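Local coordinates for protein putative aspartyl-tRNA synthetase (PDB 6OD8) that probably attaches L-aspartate to tRNA(Asp) at the expense of ATP, as a class II aminoacyl-tRNA synthetase, at residues V282-V287 against L518-H523; I402-C407 against R450-A455. All coordinates share one frame; numbering follows the deposited sequence.

How the interactions relate
Both contacts belong to the class II synthetase domain, whose large mixed sheet carries the family's catalytic centre, yet they hold different parts of it. Interaction 1 fastens the turn after helix 276-283 to the loop entering strand 523-529, in the middle of the sheet, and it faces the second subunit. Interaction 2 joins the end of strand 400-403 and the start of helix 404-412 to the loop leaving strand 445-449, and no other chain reaches it. Along the sequence, 402-407 and 450-455 both fall within the long excursion that interaction 1 closes. The centres lie 28 Å apart and the nearest atoms about 14 Å, without touching.

Interaction 1: residues V282-V287 against L518-H523; sequences VLQGDV and LGAWPH
Gln284 reaches across to the backbone of Trp521 and receives its amide hydrogen: Trp521 N donates to Gln284 OE1 at 2.9 Å, in the plane of the side-chain carbonyl and on one of its lone pairs. A bend at chi2 (-37°) folds the chain of Gln284 over, bringing Gln284 OE1 to the loop and to 3.2 Å from Ala520 CA. Gln284 NE2 sits over one face of the His523 imidazole, displaced toward the rim, 3.3 Å from His523 CE1, and it also donates to the carbonyl of Gln280 one turn back in the helix, so both ends of the amide are held.

Trp521 answers with its indole. The ring N-H points almost straight at the carboxylate, Trp521 NE1 to Asp286 OD1 being 2.9 Å at 175°; the oxygen lies in the indole plane but is met from above the plane of the carboxylate, the two planes standing nearly perpendicular. Asp286 closes a type I turn that runs from Leu283, and the Leu283 carbonyl approaches Trp521 CD1 to 3.3 Å. These segments lie at the dimer-facing side of the class II catalytic domain, and 518-523 leads into its motif 3 strand, 523-529. Arg94 and Arg110 of the second subunit make salt bridges to the same Asp286 carboxylate, and Arg319 of the same chain forms a cation-pi contact with the indole. Shared among three donors, the buried carboxylate would probably remain ionised.

His523, the first residue of that strand, is the third partner. Its ND1 donates to Trp521 O at 2.7 Å, with the acceptor close to the imidazole plane, a bond that, with the one between NE2 and the side chain of Gln280, fixes the rotation of the ring. Alongside, Leu283 CD1 packs against His523 CB at 3.5 Å.

Interaction 2: residues I402-C407 against R450-A455; sequences INYMHC and RFPSSA
Arg450 meets the other segment with its backbone and the start of its side chain, its carbonyl oxygen lying 3.3 Å from Tyr404 CB. A water accepts from Asn403 ND2 and donates to Arg450 O at 3.0 Å, bridging the two segments beside this contact. The aliphatic part of the arginine passes the same amide, with Arg450 CB 4.0 Å from Asn403 ND2, before the extended chain carries the guanidinium away to a salt bridge with Asp465.

Phe451 comes next and offers the face of its ring to the edge of Tyr404. The pair is an edge-to-face stack with centroids 4.7 Å apart and planes inclined at 59°; Tyr404 CD1 sits over the centre of the phenyl ring, and CE1 of Tyr404 comes 3.7 Å from CE1 of Phe451. The tyrosine is sent across by its first torsion, which places CG opposite the backbone N (chi1 -172°), and its hydroxyl is hydrogen-bonded to the carbonyl of Asp423.

The contact sits at one end of two neighbouring parallel strands of the large mixed sheet of the class II catalytic domain, 400-403 and 445-449. There the first strand gives way directly to helix 404-412, with Asn403 as the N-cap: its OD1 accepts from Met405 N at 2.7 Å, the donor lying above the carbonyl plane, and more weakly from His406 N. With OD1 occupied by the helix start, the amide nitrogen of Asn403 is the end turned to the bridging water.

Pro452 then covers a face of the tyrosine in a CH-pi contact, its CD standing 3.5 Å from the centroid of the Tyr404 ring and 14° off the normal. Pro452 CG approaches Tyr404 CE2 to 3.4 Å, tight packing just before the chain enters the 3-10 turn 453-455.

Interaction 1: residues V282-V287 against L518-H523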
loop_
_atom_site.group_PDB
_atom_site.type_symbol
_atom_site.label_atom_id
_atom_site.label_comp_id
_atom_site.label_asym_id
_atom_site.label_seq_id
_atom_site.Cartn_x
_atom_site.Cartn_y
_atom_site.Cartn_z
ATOM N N VAL A 282 1.635 -2.748 -17.656
ATOM C CA VAL A 282 1.108 -3.969 -17.049
ATOM C C VAL A 282 -0.226 -4.352 -17.677
ATOM O O VAL A 282 -0.535 -5.535 -17.819
ATOM C CB VAL A 282 1.005 -3.807 -15.522
ATOM C CG1 VAL A 282 0.400 -5.073 -14.891
ATOM C CG2 VAL A 282 2.398 -3.572 -14.939
ATOM N N LEU A 283 -1.027 -3.366 -18.093
ATOM C CA LEU A 283 -2.267 -3.702 -18.787
ATOM C C LEU A 283 -1.996 -4.422 -20.104
ATOM O O LEU A 283 -2.806 -5.241 -20.556
ATOM C CB LEU A 283 -3.076 -2.438 -19.036
ATOM C CG LEU A 283 -3.559 -1.596 -17.861
ATOM C CD1 LEU A 283 -4.719 -0.742 -18.326
ATOM C CD2 LEU A 283 -3.931 -2.400 -16.630
ATOM N N GLN A 284 -0.862 -4.150 -20.727
ATOM C CA GLN A 284 -0.522 -4.879 -21.943
ATOM C C GLN A 284 -0.041 -6.297 -21.660
ATOM O O GLN A 284 0.180 -7.059 -22.609
ATOM C CB GLN A 284 0.536 -4.098 -22.743
ATOM C CG GLN A 284 0.200 -2.595 -22.930
ATOM C CD GLN A 284 -1.283 -2.292 -23.136
ATOM O OE1 GLN A 284 -1.983 -3.003 -23.849
ATOM N NE2 GLN A 284 -1.762 -1.228 -22.504
ATOM N N GLY A 285 0.124 -6.667 -20.391
ATOM C CA GLY A 285 0.325 -8.061 -20.038
ATOM C C GLY A 285 -0.970 -8.739 -19.637
ATOM O O GLY A 285 -0.964 -9.790 -18.990
ATOM N N ASP A 286 -2.084 -8.099 -19.981
ATOM C CA ASP A 286 -3.469 -8.578 -19.871
ATOM C C ASP A 286 -4.030 -8.497 -18.456
ATOM O O ASP A 286 -5.091 -9.077 -18.188
ATOM C CB ASP A 286 -3.639 -10.007 -20.413
ATOM C CG ASP A 286 -3.404 -10.080 -21.929
ATOM O OD1 ASP A 286 -3.379 -9.006 -22.556
ATOM O OD2 ASP A 286 -3.222 -11.189 -22.483
ATOM N N VAL A 287 -3.398 -7.769 -17.549
ATOM C CA VAL A 287 -4.071 -7.501 -16.278
ATOM C C VAL A 287 -5.135 -6.450 -16.583
ATOM O O VAL A 287 -4.789 -5.374 -17.076
ATOM C CB VAL A 287 -3.092 -7.008 -15.199
ATOM C CG1 VAL A 287 -3.831 -6.832 -13.874
ATOM C CG2 VAL A 287 -1.908 -7.972 -15.037
ATOM N N LEU A 518 2.647 -5.275 -29.488
ATOM C CA LEU A 518 2.254 -6.684 -29.585
ATOM C C LEU A 518 0.775 -6.858 -29.247
ATOM O O LEU A 518 0.376 -7.797 -28.547
ATOM C CB LEU A 518 3.113 -7.552 -28.662
ATOM C CG LEU A 518 4.632 -7.397 -28.824
ATOM C CD1 LEU A 518 5.379 -8.276 -27.823
ATOM C CD2 LEU A 518 5.078 -7.703 -30.259
ATOM N N GLY A 519 -0.045 -5.946 -29.752
ATOM C CA GLY A 519 -1.448 -5.861 -29.417
ATOM C C GLY A 519 -1.628 -5.079 -28.135
ATOM O O GLY A 519 -0.999 -5.405 -27.116
ATOM N N ALA A 520 -2.463 -4.048 -28.153
ATOM C CA ALA A 520 -2.648 -3.214 -26.973
ATOM C C ALA A 520 -4.131 -3.030 -26.691
ATOM O O ALA A 520 -4.935 -2.902 -27.618
ATOM C CB ALA A 520 -1.991 -1.832 -27.142
ATOM N N TRP A 521 -4.490 -3.017 -25.394
ATOM C CA TRP A 521 -5.858 -2.698 -24.967
ATOM C C TRP A 521 -6.059 -1.182 -24.885
ATOM O O TRP A 521 -5.209 -0.480 -24.338
ATOM C CB TRP A 521 -6.142 -3.298 -23.579
ATOM C CG TRP A 521 -6.004 -4.777 -23.476
ATOM C CD1 TRP A 521 -4.898 -5.468 -23.109
ATOM C CD2 TRP A 521 -7.042 -5.752 -23.684
ATOM N NE1 TRP A 521 -5.160 -6.837 -23.097
ATOM C CE2 TRP A 521 -6.477 -7.030 -23.424
ATOM C CE3 TRP A 521 -8.400 -5.670 -24.023
ATOM C CZ2 TRP A 521 -7.216 -8.222 -23.546
ATOM C CZ3 TRP A 521 -9.136 -6.867 -24.126
ATOM C CH2 TRP A 521 -8.538 -8.111 -23.902
ATOM N N PRO A 522 -7.193 -0.656 -25.373
ATOM C CA PRO A 522 -7.567 0.723 -25.014
ATOM C C PRO A 522 -7.648 0.846 -23.495
ATOM O O PRO A 522 -8.136 -0.055 -22.812
ATOM C CB PRO A 522 -8.936 0.926 -25.684
ATOM C CG PRO A 522 -9.018 -0.157 -26.800
ATOM C CD PRO A 522 -8.213 -1.339 -26.203
ATOM N N HIS A 523 -7.126 1.949 -22.960
ATOM C CA HIS A 523 -7.029 2.055 -21.512
ATOM C C HIS A 523 -6.898 3.513 -21.096
ATOM O O HIS A 523 -6.712 4.403 -21.931
ATOM C CB HIS A 523 -5.848 1.227 -20.982
ATOM C CG HIS A 523 -4.514 1.675 -21.501
ATOM N ND1 HIS A 523 -4.077 1.390 -22.778
ATOM C CD2 HIS A 523 -3.516 2.370 -20.907
ATOM C CE1 HIS A 523 -2.865 1.892 -22.948
ATOM N NE2 HIS A 523 -2.503 2.495 -21.831
#

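Interaction 2: residues I402-C407 against R450-A455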
loop_
_atom_site.group_PDB
_atom_site.type_symbol
_atom_site.label_atom_id
_atom_site.label_comp_id
_atom_site.label_asym_id
_atom_site.label_seq_id
_atom_site.Cartn_x
_atom_site.Cartn_y
_atom_site.Cartn_z
ATOM N N ILE A 402 -18.283 19.727 -15.521
ATOM C CA ILE A 402 -18.448 20.879 -16.406
ATOM C C ILE A 402 -17.408 20.743 -17.505
ATOM O O ILE A 402 -16.227 20.511 -17.223
ATOM C CB ILE A 402 -18.293 22.232 -15.675
ATOM C CG1 ILE A 402 -19.259 22.327 -14.490
ATOM C CG2 ILE A 402 -18.555 23.418 -16.640
ATOM C CD1 ILE A 402 -19.102 23.607 -13.681
ATOM N N ASN A 403 -17.855 20.851 -18.748
ATOM C CA ASN A 403 -16.931 20.888 -19.871
ATOM C C ASN A 403 -15.954 22.051 -19.714
ATOM O O ASN A 403 -16.326 23.143 -19.264
ATOM C CB ASN A 403 -17.726 21.023 -21.172
ATOM C CG ASN A 403 -16.845 21.271 -22.351
ATOM O OD1 ASN A 403 -16.581 22.416 -22.716
ATOM N ND2 ASN A 403 -16.367 20.205 -22.959
ATOM N N TYR A 404 -14.698 21.810 -20.098
ATOM C CA TYR A 404 -13.647 22.814 -19.991
ATOM C C TYR A 404 -14.043 24.141 -20.648
ATOM O O TYR A 404 -13.777 25.222 -20.100
ATOM C CB TYR A 404 -12.361 22.268 -20.625
ATOM C CG TYR A 404 -11.149 23.140 -20.409
ATOM C CD1 TYR A 404 -10.312 22.924 -19.329
ATOM C CD2 TYR A 404 -10.832 24.176 -21.300
ATOM C CE1 TYR A 404 -9.198 23.713 -19.118
ATOM C CE2 TYR A 404 -9.712 24.973 -21.100
ATOM C CZ TYR A 404 -8.903 24.738 -20.007
ATOM O OH TYR A 404 -7.788 25.516 -19.779
ATOM N N MET A 405 -14.679 24.090 -21.822
ATOM C CA MET A 405 -15.024 25.347 -22.489
ATOM C C MET A 405 -16.087 26.106 -21.718
ATOM O O MET A 405 -16.070 27.339 -21.705
ATOM C CB MET A 405 -15.470 25.094 -23.931
ATOM C CG MET A 405 -14.333 24.590 -24.813
ATOM S SD MET A 405 -14.839 24.476 -26.553
ATOM C CE MET A 405 -15.674 22.887 -26.524
ATOM N N HIS A 406 -16.997 25.397 -21.037
ATOM C CA HIS A 406 -17.946 26.098 -20.180
ATOM C C HIS A 406 -17.291 26.584 -18.894
ATOM O O HIS A 406 -17.740 27.583 -18.325
ATOM C CB HIS A 406 -19.153 25.204 -19.902
ATOM C CG HIS A 406 -19.974 24.929 -21.127
ATOM N ND1 HIS A 406 -20.819 25.866 -21.684
ATOM C CD2 HIS A 406 -20.051 23.834 -21.921
ATOM C CE1 HIS A 406 -21.394 25.355 -22.758
ATOM N NE2 HIS A 406 -20.931 24.132 -22.937
ATOM N N CYS A 407 -16.250 25.895 -18.413
ATOM C CA CYS A 407 -15.469 26.436 -17.305
ATOM C C CYS A 407 -14.829 27.765 -17.679
ATOM O O CYS A 407 -14.754 28.674 -16.849
ATOM C CB CYS A 407 -14.377 25.458 -16.871
ATOM S SG CYS A 407 -14.963 23.944 -16.070
ATOM N N ARG A 450 -12.429 17.546 -20.684
ATOM C CA ARG A 450 -11.885 17.777 -22.025
ATOM C C ARG A 450 -10.858 18.902 -22.046
ATOM O O ARG A 450 -11.115 19.983 -22.596
ATOM C CB ARG A 450 -12.994 18.079 -23.037
ATOM C CG ARG A 450 -13.537 16.891 -23.774
ATOM C CD ARG A 450 -14.342 17.338 -24.996
ATOM N NE ARG A 450 -14.704 16.201 -25.839
ATOM C CZ ARG A 450 -14.843 16.260 -27.159
ATOM N NH1 ARG A 450 -14.646 17.409 -27.795
ATOM N NH2 ARG A 450 -15.171 15.169 -27.843
ATOM N N PHE A 451 -9.674 18.637 -21.509
ATOM C CA PHE A 451 -8.661 19.678 -21.396
ATOM C C PHE A 451 -7.991 19.946 -22.739
ATOM O O PHE A 451 -7.943 19.061 -23.599
ATOM C CB PHE A 451 -7.600 19.281 -20.373
ATOM C CG PHE A 451 -7.849 19.852 -19.018
ATOM C CD1 PHE A 451 -6.964 20.754 -18.454
ATOM C CD2 PHE A 451 -8.992 19.507 -18.324
ATOM C CE1 PHE A 451 -7.199 21.297 -17.183
ATOM C CE2 PHE A 451 -9.239 20.036 -17.079
ATOM C CZ PHE A 451 -8.344 20.941 -16.505
ATOM N N PRO A 452 -7.453 21.153 -22.928
ATOM C CA PRO A 452 -6.735 21.445 -24.172
ATOM C C PRO A 452 -5.489 20.576 -24.314
ATOM O O PRO A 452 -4.804 20.260 -23.331
ATOM C CB PRO A 452 -6.377 22.933 -24.039
ATOM C CG PRO A 452 -7.273 23.457 -22.963
ATOM C CD PRO A 452 -7.476 22.320 -22.023
ATOM N N SER A 453 -5.209 20.202 -25.568
ATOM C CA SER A 453 -4.090 19.321 -25.883
ATOM C C SER A 453 -2.760 19.915 -25.430
ATOM O O SER A 453 -1.868 19.192 -24.969
ATOM C CB SER A 453 -4.094 19.039 -27.388
ATOM O OG SER A 453 -2.781 18.884 -27.916
ATOM N N SER A 454 -2.617 21.237 -25.530
ATOM C CA SER A 454 -1.365 21.885 -25.169
ATOM C C SER A 454 -1.028 21.738 -23.688
ATOM O O SER A 454 0.145 21.875 -23.319
ATOM C CB SER A 454 -1.425 23.368 -25.555
ATOM O OG SER A 454 -2.400 24.020 -24.762
ATOM N N ALA A 455 -2.012 21.444 -22.836
ATOM C CA ALA A 455 -1.789 21.312 -21.399
ATOM C C ALA A 455 -1.548 19.872 -20.930
ATOM O O ALA A 455 -1.377 19.646 -19.723
ATOM C CB ALA A 455 -2.981 21.899 -20.633
HETATM O O HOH W 1 -13.464 21.087 -24.124
#